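PDB 7CFA: R.Pab1 family restriction endonuclease from Campylobacter coli, which acts as a restriction DNA glycosylase, probably excising a base from its recognition sequence in double-stranded DNA. Local coordinates for residues 12-16 against 193-197; 65-69 against 227-232; 138-142 against 154-159; 178-182 against 197-202. The protein carries 2 engineered substitutions. All coordinates share one frame; numbering follows the deposited sequence.

Contact 1: 12-16 against 193-197; sequences LPLTS and IESKE
The backbones of L14 and T15 pass beside E197 and K196 as two facing bends, with the CA atoms of T15 and K196 5.6 Å apart. One bend is an inverse gamma turn centred on T15; the other is a type II beta turn from E194 to E197, closed by E197 N to E194 O at 3.2 Å. Two weak hydrogen bonds tie them together. L14 N reaches E197 O at 3.4 Å, a long bond. K196 N gives its hydrogen to T15 OG1 at 2.8 Å, but the N-H...O angle of 130° leaves that bond well short of straight.

T15 uses both of its branches. Its chi1 of 58° tucks OG1 in over the backbone, flanked by N and C, where it faces the turn amide, and sends CG2 the other way, onto E194 O at 3.2 Å and the CG2 methyl of I193 at 3.7 Å. L14 meets the same isoleucine from another direction: its CD1 lies 3.9 Å from I193 CG2, the two side chains crossing at about a right angle. E197 braces the turn from within, because its OE1 accepts E194 N at 2.7 Å nearly along the C-O axis, while OE2 forms a salt bridge with R191. The buried L14 also packs against L179, F188 and I23. The arrangement is that of a type II turn leading into strand 198-203 and lying against the chain as it leaves strand 8-13, the antiparallel partner of that strand.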
loop_
_atom_site.group_PDB
_atom_site.type_symbol
_atom_site.label_atom_id
_atom_site.label_comp_id
_atom_site.label_asym_id
_atom_site.label_seq_id
_atom_site.Cartn_x
_atom_site.Cartn_y
_atom_site.Cartn_z
ATOM N N LEU A 12 21.237 9.053 8.797
ATOM C CA LEU A 12 20.130 8.264 8.263
ATOM C C LEU A 12 20.325 6.807 8.651
ATOM O O LEU A 12 21.341 6.195 8.264
ATOM C CB LEU A 12 20.041 8.410 6.743
ATOM C CG LEU A 12 19.765 9.819 6.225
ATOM C CD1 LEU A 12 19.873 9.849 4.713
ATOM C CD2 LEU A 12 18.392 10.286 6.677
ATOM N N PRO A 13 19.399 6.206 9.403
ATOM C CA PRO A 13 19.512 4.773 9.720
ATOM C C PRO A 13 19.318 3.936 8.466
ATOM O O PRO A 13 18.272 4.006 7.815
ATOM C CB PRO A 13 18.385 4.544 10.737
ATOM C CG PRO A 13 18.031 5.917 11.245
ATOM C CD PRO A 13 18.258 6.834 10.085
ATOM N N LEU A 14 20.333 3.144 8.125
ATOM C CA LEU A 14 20.297 2.343 6.904
ATOM C C LEU A 14 19.639 0.986 7.139
ATOM O O LEU A 14 18.613 0.673 6.528
ATOM C CB LEU A 14 21.716 2.174 6.351
ATOM C CG LEU A 14 22.406 3.471 5.927
ATOM C CD1 LEU A 14 23.787 3.184 5.369
ATOM C CD2 LEU A 14 21.558 4.222 4.911
ATOM N N THR A 15 20.220 0.171 8.021
ATOM C CA THR A 15 19.678 -1.153 8.326
ATOM C C THR A 15 18.470 -0.986 9.243
ATOM O O THR A 15 18.535 -1.168 10.462
ATOM C CB THR A 15 20.740 -2.040 8.960
ATOM O OG1 THR A 15 21.231 -1.421 10.155
ATOM C CG2 THR A 15 21.892 -2.260 7.994
ATOM N N SER A 16 17.339 -0.638 8.633
ATOM C CA SER A 16 16.099 -0.445 9.372
ATOM C C SER A 16 14.920 -0.662 8.437
ATOM O O SER A 16 14.909 -0.142 7.318
ATOM C CB SER A 16 16.037 0.957 9.990
ATOM O OG SER A 16 14.828 1.144 10.706
ATOM N N ILE A 193 26.354 -3.168 3.801
ATOM C CA ILE A 193 26.058 -2.281 4.920
ATOM C C ILE A 193 26.134 -3.073 6.217
ATOM O O ILE A 193 25.490 -4.119 6.362
ATOM C CB ILE A 193 24.679 -1.626 4.747
ATOM C CG1 ILE A 193 24.599 -0.904 3.401
ATOM C CG2 ILE A 193 24.410 -0.651 5.882
ATOM C CD1 ILE A 193 23.275 -0.218 3.152
ATOM N N GLU A 194 26.930 -2.579 7.162
ATOM C CA GLU A 194 27.065 -3.241 8.448
ATOM C C GLU A 194 25.799 -3.057 9.281
ATOM O O GLU A 194 24.941 -2.218 8.988
ATOM C CB GLU A 194 28.279 -2.698 9.204
ATOM C CG GLU A 194 29.592 -2.841 8.450
ATOM C CD GLU A 194 30.766 -2.252 9.208
ATOM O OE1 GLU A 194 30.544 -1.682 10.296
ATOM O OE2 GLU A 194 31.909 -2.360 8.717
ATOM N N SER A 195 25.691 -3.869 10.330
ATOM C CA SER A 195 24.523 -3.825 11.199
ATOM C C SER A 195 24.486 -2.508 11.959
ATOM O O SER A 195 25.500 -2.069 12.511
ATOM C CB SER A 195 24.538 -4.997 12.179
ATOM O OG SER A 195 23.380 -4.989 12.996
ATOM N N LYS A 196 23.313 -1.872 11.972
ATOM C CA LYS A 196 23.083 -0.614 12.682
ATOM C C LYS A 196 23.908 0.531 12.109
ATOM O O LYS A 196 24.039 1.582 12.744
ATOM C CB LYS A 196 23.370 -0.755 14.179
ATOM C CG LYS A 196 22.552 -1.826 14.885
ATOM C CD LYS A 196 22.905 -1.902 16.365
ATOM C CE LYS A 196 22.150 -3.021 17.078
ATOM N NZ LYS A 196 22.537 -3.097 18.518
ATOM N N GLU A 197 24.473 0.348 10.919
ATOM C CA GLU A 197 25.323 1.371 10.328
ATOM C C GLU A 197 24.490 2.570 9.892
ATOM O O GLU A 197 23.380 2.423 9.373
ATOM C CB GLU A 197 26.099 0.814 9.134
ATOM C CG GLU A 197 27.132 1.783 8.571
ATOM C CD GLU A 197 27.960 1.195 7.445
ATOM O OE1 GLU A 197 27.732 0.021 7.079
ATOM O OE2 GLU A 197 28.843 1.911 6.927
#

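Contact 2: 65-69 against 227-232; sequences NFIGA and YNVLQI. Engineered in segment 227-232: N228 (natural residue Asp).
Y227 lies along the chain from I67 to A69 and touches it over nearly its whole length. Its CB and CG each sit 4.0 Å from the A69 CB methyl. Further out, CD2 comes within 3.5 Å of A69 N, and CE2 meets I67 O, also at 3.5 Å, with that oxygen at the ring edge near its plane. The hydroxyl OH ends 4.1 Å from I67 O, too long for a bond. With CG anti to the backbone N (chi1 -179°), the ring reaches out from the helix alongside this segment. The segment carries the short strand 66-67, an outer strand, within this chain, of a three-stranded antiparallel sheet, with N65 and F66 forming a classic beta bulge opposite K74, and it rests on helix 223-237. N228, an engineered residue (Asp in the natural sequence), brings OD1 to A69 N at 2.8 Å; the donor lies in the carbonyl plane and the N-H...O angle is 146°. The other end of this amide is held by Y55 OH through ND2, which should fix its rotation. One helical turn further on, F66 packs on Q231 and I232: its CE2 touches I232 CG1 at 3.6 Å and its CD1 touches Q231 CB at 3.7 Å.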
loop_
_atom_site.group_PDB
_atom_site.type_symbol
_atom_site.label_atom_id
_atom_site.label_comp_id
_atom_site.label_asym_id
_atom_site.label_seq_id
_atom_site.Cartn_x
_atom_site.Cartn_y
_atom_site.Cartn_z
ATOM N N ASN A 65 6.316 25.887 17.182
ATOM C CA ASN A 65 6.779 26.960 16.311
ATOM C C ASN A 65 5.660 27.637 15.536
ATOM O O ASN A 65 5.760 28.832 15.256
ATOM C CB ASN A 65 7.821 26.429 15.318
ATOM C CG ASN A 65 9.101 25.988 15.997
ATOM O OD1 ASN A 65 9.609 24.900 15.739
ATOM N ND2 ASN A 65 9.636 26.840 16.868
ATOM N N PHE A 66 4.605 26.906 15.182
ATOM C CA PHE A 66 3.476 27.468 14.453
ATOM C C PHE A 66 2.264 26.574 14.679
ATOM O O PHE A 66 2.360 25.506 15.288
ATOM C CB PHE A 66 3.786 27.608 12.958
ATOM C CG PHE A 66 3.919 26.294 12.234
ATOM C CD1 PHE A 66 2.842 25.750 11.550
ATOM C CD2 PHE A 66 5.124 25.607 12.231
ATOM C CE1 PHE A 66 2.963 24.544 10.881
ATOM C CE2 PHE A 66 5.251 24.401 11.566
ATOM C CZ PHE A 66 4.169 23.870 10.888
ATOM N N ILE A 67 1.119 27.025 14.174
ATOM C CA ILE A 67 -0.133 26.279 14.252
ATOM C C ILE A 67 -0.519 25.863 12.840
ATOM O O ILE A 67 -0.709 26.715 11.963
ATOM C CB ILE A 67 -1.249 27.103 14.910
ATOM C CG1 ILE A 67 -0.847 27.511 16.329
ATOM C CG2 ILE A 67 -2.552 26.314 14.923
ATOM C CD1 ILE A 67 -1.908 28.308 17.057
ATOM N N GLY A 68 -0.645 24.555 12.623
ATOM C CA GLY A 68 -0.909 24.023 11.304
ATOM C C GLY A 68 -2.331 24.264 10.830
ATOM O O GLY A 68 -3.165 24.861 11.510
ATOM N N ALA A 69 -2.601 23.776 9.615
ATOM C CA ALA A 69 -3.925 23.930 9.023
ATOM C C ALA A 69 -4.979 23.134 9.781
ATOM O O ALA A 69 -6.155 23.511 9.782
ATOM C CB ALA A 69 -3.896 23.507 7.554
ATOM N N TYR A 227 -0.877 25.784 3.362
ATOM C CA TYR A 227 -0.969 26.603 4.567
ATOM C C TYR A 227 0.200 26.341 5.507
ATOM O O TYR A 227 0.781 27.282 6.058
ATOM C CB TYR A 227 -2.301 26.336 5.273
ATOM C CG TYR A 227 -2.526 27.148 6.531
ATOM C CD1 TYR A 227 -3.188 28.367 6.485
ATOM C CD2 TYR A 227 -2.085 26.690 7.767
ATOM C CE1 TYR A 227 -3.399 29.111 7.633
ATOM C CE2 TYR A 227 -2.290 27.424 8.918
ATOM C CZ TYR A 227 -2.948 28.634 8.845
ATOM O OH TYR A 227 -3.152 29.368 9.990
ATOM N N ASN A 228 0.561 25.069 5.702
ATOM C CA ASN A 228 1.636 24.742 6.633
ATOM C C ASN A 228 2.976 25.277 6.146
ATOM O O ASN A 228 3.740 25.855 6.930
ATOM C CB ASN A 228 1.703 23.230 6.844
ATOM C CG ASN A 228 0.490 22.690 7.575
ATOM O OD1 ASN A 228 -0.246 23.441 8.214
ATOM N ND2 ASN A 228 0.277 21.383 7.489
ATOM N N VAL A 229 3.280 25.096 4.858
ATOM C CA VAL A 229 4.538 25.605 4.314
ATOM C C VAL A 229 4.595 27.123 4.435
ATOM O O VAL A 229 5.636 27.694 4.781
ATOM C CB VAL A 229 4.720 25.142 2.857
ATOM C CG1 VAL A 229 5.937 25.812 2.242
ATOM C CG2 VAL A 229 4.863 23.628 2.799
ATOM N N LEU A 230 3.477 27.801 4.163
ATOM C CA LEU A 230 3.450 29.254 4.302
ATOM C C LEU A 230 3.670 29.684 5.748
ATOM O O LEU A 230 4.328 30.703 5.996
ATOM C CB LEU A 230 2.128 29.813 3.767
ATOM C CG LEU A 230 2.001 29.838 2.240
ATOM C CD1 LEU A 230 0.611 30.278 1.810
ATOM C CD2 LEU A 230 3.064 30.742 1.627
ATOM N N GLN A 231 3.147 28.923 6.712
ATOM C CA GLN A 231 3.421 29.222 8.115
ATOM C C GLN A 231 4.892 29.003 8.446
ATOM O O GLN A 231 5.475 29.747 9.245
ATOM C CB GLN A 231 2.535 28.364 9.020
ATOM C CG GLN A 231 1.049 28.673 8.922
ATOM C CD GLN A 231 0.688 30.013 9.531
ATOM O OE1 GLN A 231 1.294 30.448 10.509
ATOM N NE2 GLN A 231 -0.306 30.677 8.951
ATOM N N ILE A 232 5.510 27.989 7.835
ATOM C CA ILE A 232 6.917 27.703 8.087
ATOM C C ILE A 232 7.803 28.789 7.490
ATOM O O ILE A 232 8.771 29.234 8.119
ATOM C CB ILE A 232 7.275 26.308 7.544
ATOM C CG1 ILE A 232 6.570 25.227 8.366
ATOM C CG2 ILE A 232 8.784 26.096 7.534
ATOM C CD1 ILE A 232 6.859 23.817 7.907
#

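Contact 3: 138-142 against 154-159; sequences SYPLL and EIIIKE
L142 and I155 form the hydrogen-bonded pair of this antiparallel ladder, in which the short strand axes run 162° apart. L142 N to I155 O measures 3.1 Å and I155 N to L142 O 2.7 Å, both donors lying in the plane of the carbonyl they meet. The next bond, I157 N to P140 O, is weak at 3.4 Å. L141 and I156 make the adjacent non-hydrogen-bonded pair.

Polar and aromatic contacts gather at Y139. Its hydroxyl donates to E159 OE2 at 2.6 Å, meeting the syn side of a carboxylate that stands nearly perpendicular to the ring. K158 makes a cation-pi contact: NZ is 3.9 Å from the ring centroid and only 8° off the normal, reached because the lysine chain bends at chi2 (-67°). Cation over the face and carboxylate at the edge thus grip one phenol from two directions.

Among apolar contacts, P140 CG meets I157 CB at 3.7 Å, the two side chains crossing at about a right angle, and L141 CB meets I156 CD1 at 3.9 Å on the other side of the sheet.

The two strands form a hairpin within a large antiparallel sheet. On its far side strand 152-159 pairs antiparallel with strand 166-175, while helix 111-114 packs on I155 and I157. Residues 138-142 also pair with an antiparallel strand of the second subunit, carrying the sheet across the dimer interface.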
loop_
_atom_site.group_PDB
_atom_site.type_symbol
_atom_site.label_atom_id
_atom_site.label_comp_id
_atom_site.label_asym_id
_atom_site.label_seq_id
_atom_site.Cartn_x
_atom_site.Cartn_y
_atom_site.Cartn_z
ATOM N N SER A 138 -5.778 2.311 -11.299
ATOM C CA SER A 138 -4.525 2.926 -11.716
ATOM C C SER A 138 -4.178 4.083 -10.790
ATOM O O SER A 138 -4.981 5.004 -10.607
ATOM C CB SER A 138 -4.610 3.410 -13.163
ATOM O OG SER A 138 -4.836 2.323 -14.042
ATOM N N TYR A 139 -2.983 4.027 -10.208
ATOM C CA TYR A 139 -2.499 5.046 -9.296
ATOM C C TYR A 139 -1.398 5.848 -9.960
ATOM O O TYR A 139 -0.413 5.266 -10.437
ATOM C CB TYR A 139 -1.973 4.414 -8.005
ATOM C CG TYR A 139 -3.015 3.642 -7.234
ATOM C CD1 TYR A 139 -3.299 2.316 -7.543
ATOM C CD2 TYR A 139 -3.713 4.235 -6.193
ATOM C CE1 TYR A 139 -4.251 1.606 -6.836
ATOM C CE2 TYR A 139 -4.665 3.535 -5.482
ATOM C CZ TYR A 139 -4.931 2.221 -5.808
ATOM O OH TYR A 139 -5.879 1.520 -5.102
ATOM N N PRO A 140 -1.524 7.168 -10.020
ATOM C CA PRO A 140 -0.462 7.982 -10.608
ATOM C C PRO A 140 0.675 8.199 -9.627
ATOM O O PRO A 140 0.502 8.159 -8.406
ATOM C CB PRO A 140 -1.172 9.302 -10.926
ATOM C CG PRO A 140 -2.212 9.406 -9.863
ATOM C CD PRO A 140 -2.668 7.987 -9.579
ATOM N N LEU A 141 1.859 8.422 -10.184
ATOM C CA LEU A 141 2.995 8.861 -9.394
ATOM C C LEU A 141 3.713 9.958 -10.158
ATOM O O LEU A 141 3.851 9.887 -11.384
ATOM C CB LEU A 141 3.948 7.701 -9.064
ATOM C CG LEU A 141 4.637 6.930 -10.189
ATOM C CD1 LEU A 141 6.017 7.500 -10.472
ATOM C CD2 LEU A 141 4.730 5.456 -9.833
ATOM N N LEU A 142 4.142 10.982 -9.433
ATOM C CA LEU A 142 4.876 12.101 -10.002
ATOM C C LEU A 142 6.325 12.018 -9.554
ATOM O O LEU A 142 6.601 11.791 -8.371
ATOM C CB LEU A 142 4.260 13.435 -9.575
ATOM C CG LEU A 142 2.842 13.722 -10.070
ATOM C CD1 LEU A 142 2.358 15.066 -9.548
ATOM C CD2 LEU A 142 2.787 13.686 -11.592
ATOM N N GLU A 154 9.684 11.504 -5.417
ATOM C CA GLU A 154 8.530 10.870 -6.033
ATOM C C GLU A 154 7.324 10.991 -5.115
ATOM O O GLU A 154 7.428 10.789 -3.901
ATOM C CB GLU A 154 8.807 9.401 -6.365
ATOM C CG GLU A 154 9.427 8.593 -5.242
ATOM C CD GLU A 154 9.802 7.192 -5.686
ATOM O OE1 GLU A 154 9.581 6.867 -6.872
ATOM O OE2 GLU A 154 10.317 6.415 -4.853
ATOM N N ILE A 155 6.183 11.331 -5.705
ATOM C CA ILE A 155 4.935 11.516 -4.977
ATOM C C ILE A 155 3.998 10.379 -5.353
ATOM O O ILE A 155 3.597 10.252 -6.517
ATOM C CB ILE A 155 4.302 12.882 -5.278
ATOM C CG1 ILE A 155 5.269 14.003 -4.887
ATOM C CG2 ILE A 155 2.978 13.029 -4.543
ATOM C CD1 ILE A 155 4.795 15.382 -5.264
ATOM N N ILE A 156 3.659 9.549 -4.373
ATOM C CA ILE A 156 2.724 8.448 -4.569
ATOM C C ILE A 156 1.327 8.930 -4.206
ATOM O O ILE A 156 1.117 9.506 -3.133
ATOM C CB ILE A 156 3.126 7.228 -3.724
ATOM C CG1 ILE A 156 4.560 6.802 -4.048
ATOM C CG2 ILE A 156 2.160 6.078 -3.957
ATOM C CD1 ILE A 156 4.781 6.452 -5.502
ATOM N N ILE A 157 0.371 8.699 -5.101
ATOM C CA ILE A 157 -1.008 9.136 -4.918
ATOM C C ILE A 157 -1.845 7.933 -4.499
ATOM O O ILE A 157 -1.935 6.943 -5.236
ATOM C CB ILE A 157 -1.566 9.778 -6.196
ATOM C CG1 ILE A 157 -0.681 10.944 -6.644
ATOM C CG2 ILE A 157 -2.995 10.246 -5.977
ATOM C CD1 ILE A 157 -0.581 12.063 -5.631
ATOM N N LYS A 158 -2.460 8.016 -3.322
ATOM C CA LYS A 158 -3.334 6.972 -2.806
ATOM C C LYS A 158 -4.658 7.590 -2.372
ATOM O O LYS A 158 -4.813 8.813 -2.323
ATOM C CB LYS A 158 -2.687 6.222 -1.634
ATOM C CG LYS A 158 -1.469 5.389 -2.013
ATOM C CD LYS A 158 -1.844 4.220 -2.914
ATOM C CE LYS A 158 -0.621 3.386 -3.264
ATOM N NZ LYS A 158 -0.957 2.212 -4.118
ATOM N N GLU A 159 -5.622 6.726 -2.056
ATOM C CA GLU A 159 -6.929 7.198 -1.617
ATOM C C GLU A 159 -6.842 7.784 -0.214
ATOM O O GLU A 159 -6.076 7.309 0.628
ATOM C CB GLU A 159 -7.952 6.059 -1.629
ATOM C CG GLU A 159 -8.092 5.326 -2.953
ATOM C CD GLU A 159 -7.156 4.138 -3.063
ATOM O OE1 GLU A 159 -6.199 4.061 -2.265
ATOM O OE2 GLU A 159 -7.384 3.280 -3.942
#

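Contact 4: 178-182 against 197-202; sequences LLKNI and EKGYLE
The Y200 ring is approached at its edge by K180 O, which lies near the ring plane 3.3 Å from CD1. N181 O and I182 CD1 arrive obliquely; the isoleucine runs alongside the tyrosine in the same direction, its CD1 3.8 Å from CZ. A second flat group, the carboxylate of E202, is met by K180 NZ from above its plane, 43° out of it, in a salt bridge of 3.1 Å to OE1. The lysine gets there by folding at chi3 (-64°), which turns its ammonium back toward the strand.

Beneath these side chains a single antiparallel bridge pairs K180 with Y200. K180 N to Y200 O is 3.0 Å and almost straight at 176°; the return bond from Y200 N to K180 O has the same length but is more bent. L179 points to the opposite side from the lysine, where its CD1 rests 4.0 Å from the CA of the side-chain-less G199 and its CD2 touches L201 CB at 3.9 Å. F174 extends this apolar patch.

Both charged ends have further partners: NZ of K180 also pairs with D9, and OE1 of E202 with R186. The contact therefore combines a backbone bridge with a chain of alternating charges, which probably helps each group keep its ionised form and ties the loop 178-182 to strand 198-203 and to strand 8-13 beyond.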
loop_
_atom_site.group_PDB
_atom_site.type_symbol
_atom_site.label_atom_id
_atom_site.label_comp_id
_atom_site.label_asym_id
_atom_site.label_seq_id
_atom_site.Cartn_x
_atom_site.Cartn_y
_atom_site.Cartn_z
ATOM N N LEU A 178 26.275 8.070 -2.260
ATOM C CA LEU A 178 26.470 9.469 -1.900
ATOM C C LEU A 178 26.675 9.663 -0.406
ATOM O O LEU A 178 27.151 10.724 0.009
ATOM C CB LEU A 178 25.276 10.313 -2.350
ATOM C CG LEU A 178 25.043 10.506 -3.847
ATOM C CD1 LEU A 178 23.871 11.447 -4.058
ATOM C CD2 LEU A 178 26.292 11.040 -4.527
ATOM N N LEU A 179 26.327 8.671 0.406
ATOM C CA LEU A 179 26.399 8.808 1.851
ATOM C C LEU A 179 27.824 8.606 2.349
ATOM O O LEU A 179 28.606 7.842 1.776
ATOM C CB LEU A 179 25.469 7.801 2.531
ATOM C CG LEU A 179 23.973 7.916 2.229
ATOM C CD1 LEU A 179 23.229 6.716 2.785
ATOM C CD2 LEU A 179 23.412 9.206 2.803
ATOM N N LYS A 180 28.155 9.305 3.428
ATOM C CA LYS A 180 29.417 9.116 4.125
ATOM C C LYS A 180 29.201 8.218 5.335
ATOM O O LYS A 180 28.126 8.210 5.941
ATOM C CB LYS A 180 30.009 10.455 4.569
ATOM C CG LYS A 180 30.268 11.433 3.435
ATOM C CD LYS A 180 30.889 12.725 3.946
ATOM C CE LYS A 180 29.942 13.469 4.872
ATOM N NZ LYS A 180 30.516 14.763 5.336
ATOM N N ASN A 181 30.231 7.451 5.681
ATOM C CA ASN A 181 30.174 6.610 6.869
ATOM C C ASN A 181 30.462 7.471 8.099
ATOM O O ASN A 181 30.486 8.703 8.033
ATOM C CB ASN A 181 31.135 5.430 6.736
ATOM C CG ASN A 181 32.575 5.862 6.509
ATOM O OD1 ASN A 181 32.910 7.042 6.608
ATOM N ND2 ASN A 181 33.436 4.897 6.208
ATOM N N ILE A 182 30.691 6.826 9.245
ATOM C CA ILE A 182 30.970 7.570 10.465
ATOM C C ILE A 182 32.316 8.282 10.390
ATOM O O ILE A 182 32.524 9.283 11.084
ATOM C CB ILE A 182 30.902 6.634 11.688
ATOM C CG1 ILE A 182 30.935 7.443 12.987
ATOM C CG2 ILE A 182 32.029 5.614 11.650
ATOM C CD1 ILE A 182 29.835 8.479 13.087
ATOM N N GLU A 197 24.473 0.348 10.919
ATOM C CA GLU A 197 25.323 1.371 10.328
ATOM C C GLU A 197 24.490 2.570 9.892
ATOM O O GLU A 197 23.380 2.423 9.373
ATOM C CB GLU A 197 26.099 0.814 9.134
ATOM C CG GLU A 197 27.132 1.783 8.571
ATOM C CD GLU A 197 27.960 1.195 7.445
ATOM O OE1 GLU A 197 27.732 0.021 7.079
ATOM O OE2 GLU A 197 28.843 1.911 6.927
ATOM N N LYS A 198 25.040 3.761 10.104
ATOM C CA LYS A 198 24.375 5.006 9.757
ATOM C C LYS A 198 25.007 5.600 8.507
ATOM O O LYS A 198 26.226 5.543 8.326
ATOM C CB LYS A 198 24.465 6.010 10.907
ATOM C CG LYS A 198 23.864 5.524 12.213
ATOM C CD LYS A 198 22.358 5.360 12.101
ATOM C CE LYS A 198 21.753 4.962 13.436
ATOM N NZ LYS A 198 22.055 5.964 14.494
ATOM N N GLY A 199 24.167 6.156 7.642
ATOM C CA GLY A 199 24.624 6.918 6.498
ATOM C C GLY A 199 24.451 8.401 6.766
ATOM O O GLY A 199 23.523 8.816 7.456
ATOM N N TYR A 200 25.359 9.203 6.216
ATOM C CA TYR A 200 25.378 10.641 6.464
ATOM C C TYR A 200 25.288 11.384 5.138
ATOM O O TYR A 200 26.232 11.364 4.340
ATOM C CB TYR A 200 26.627 11.040 7.246
ATOM C CG TYR A 200 26.636 10.463 8.641
ATOM C CD1 TYR A 200 27.206 9.225 8.895
ATOM C CD2 TYR A 200 26.049 11.145 9.698
ATOM C CE1 TYR A 200 27.206 8.686 10.166
ATOM C CE2 TYR A 200 26.044 10.616 10.974
ATOM C CZ TYR A 200 26.623 9.386 11.202
ATOM O OH TYR A 200 26.620 8.854 12.471
ATOM N N LEU A 201 24.151 12.032 4.910
ATOM C CA LEU A 201 23.942 12.861 3.731
ATOM C C LEU A 201 24.490 14.255 4.010
ATOM O O LEU A 201 23.999 14.955 4.902
ATOM C CB LEU A 201 22.461 12.928 3.366
ATOM C CG LEU A 201 22.079 13.842 2.198
ATOM C CD1 LEU A 201 22.668 13.332 0.891
ATOM C CD2 LEU A 201 20.566 13.980 2.093
ATOM N N GLU A 202 25.509 14.650 3.253
ATOM C CA GLU A 202 26.133 15.956 3.426
ATOM C C GLU A 202 25.263 17.014 2.761
ATOM O O GLU A 202 25.054 16.985 1.544
ATOM C CB GLU A 202 27.543 15.955 2.844
ATOM C CG GLU A 202 28.243 17.297 2.936
ATOM C CD GLU A 202 29.674 17.238 2.446
ATOM O OE1 GLU A 202 30.306 16.167 2.575
ATOM O OE2 GLU A 202 30.165 18.261 1.925
#

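Overall arrangement
Contacts 1 and 4 adjoin each other: their centres are 10 Å apart, they share E197, and L12 N probably bonds to G199 O at 2.7 Å where strands 8-13 and 198-203 pair. L14 CD2 also packs on L179 CD1 at 3.7 Å. Contact 3 lies on the opposite side of the chain's centre from contact 4, with centres 29 Å apart, and it alone of the four touches the second subunit. Contact 2 is separate from both regions, its centre 24 Å from that of contact 3 and 33 Å from that of contact 1. Along the chain, contacts 3 and 4 are both nested inside the loop that contact 2 closes.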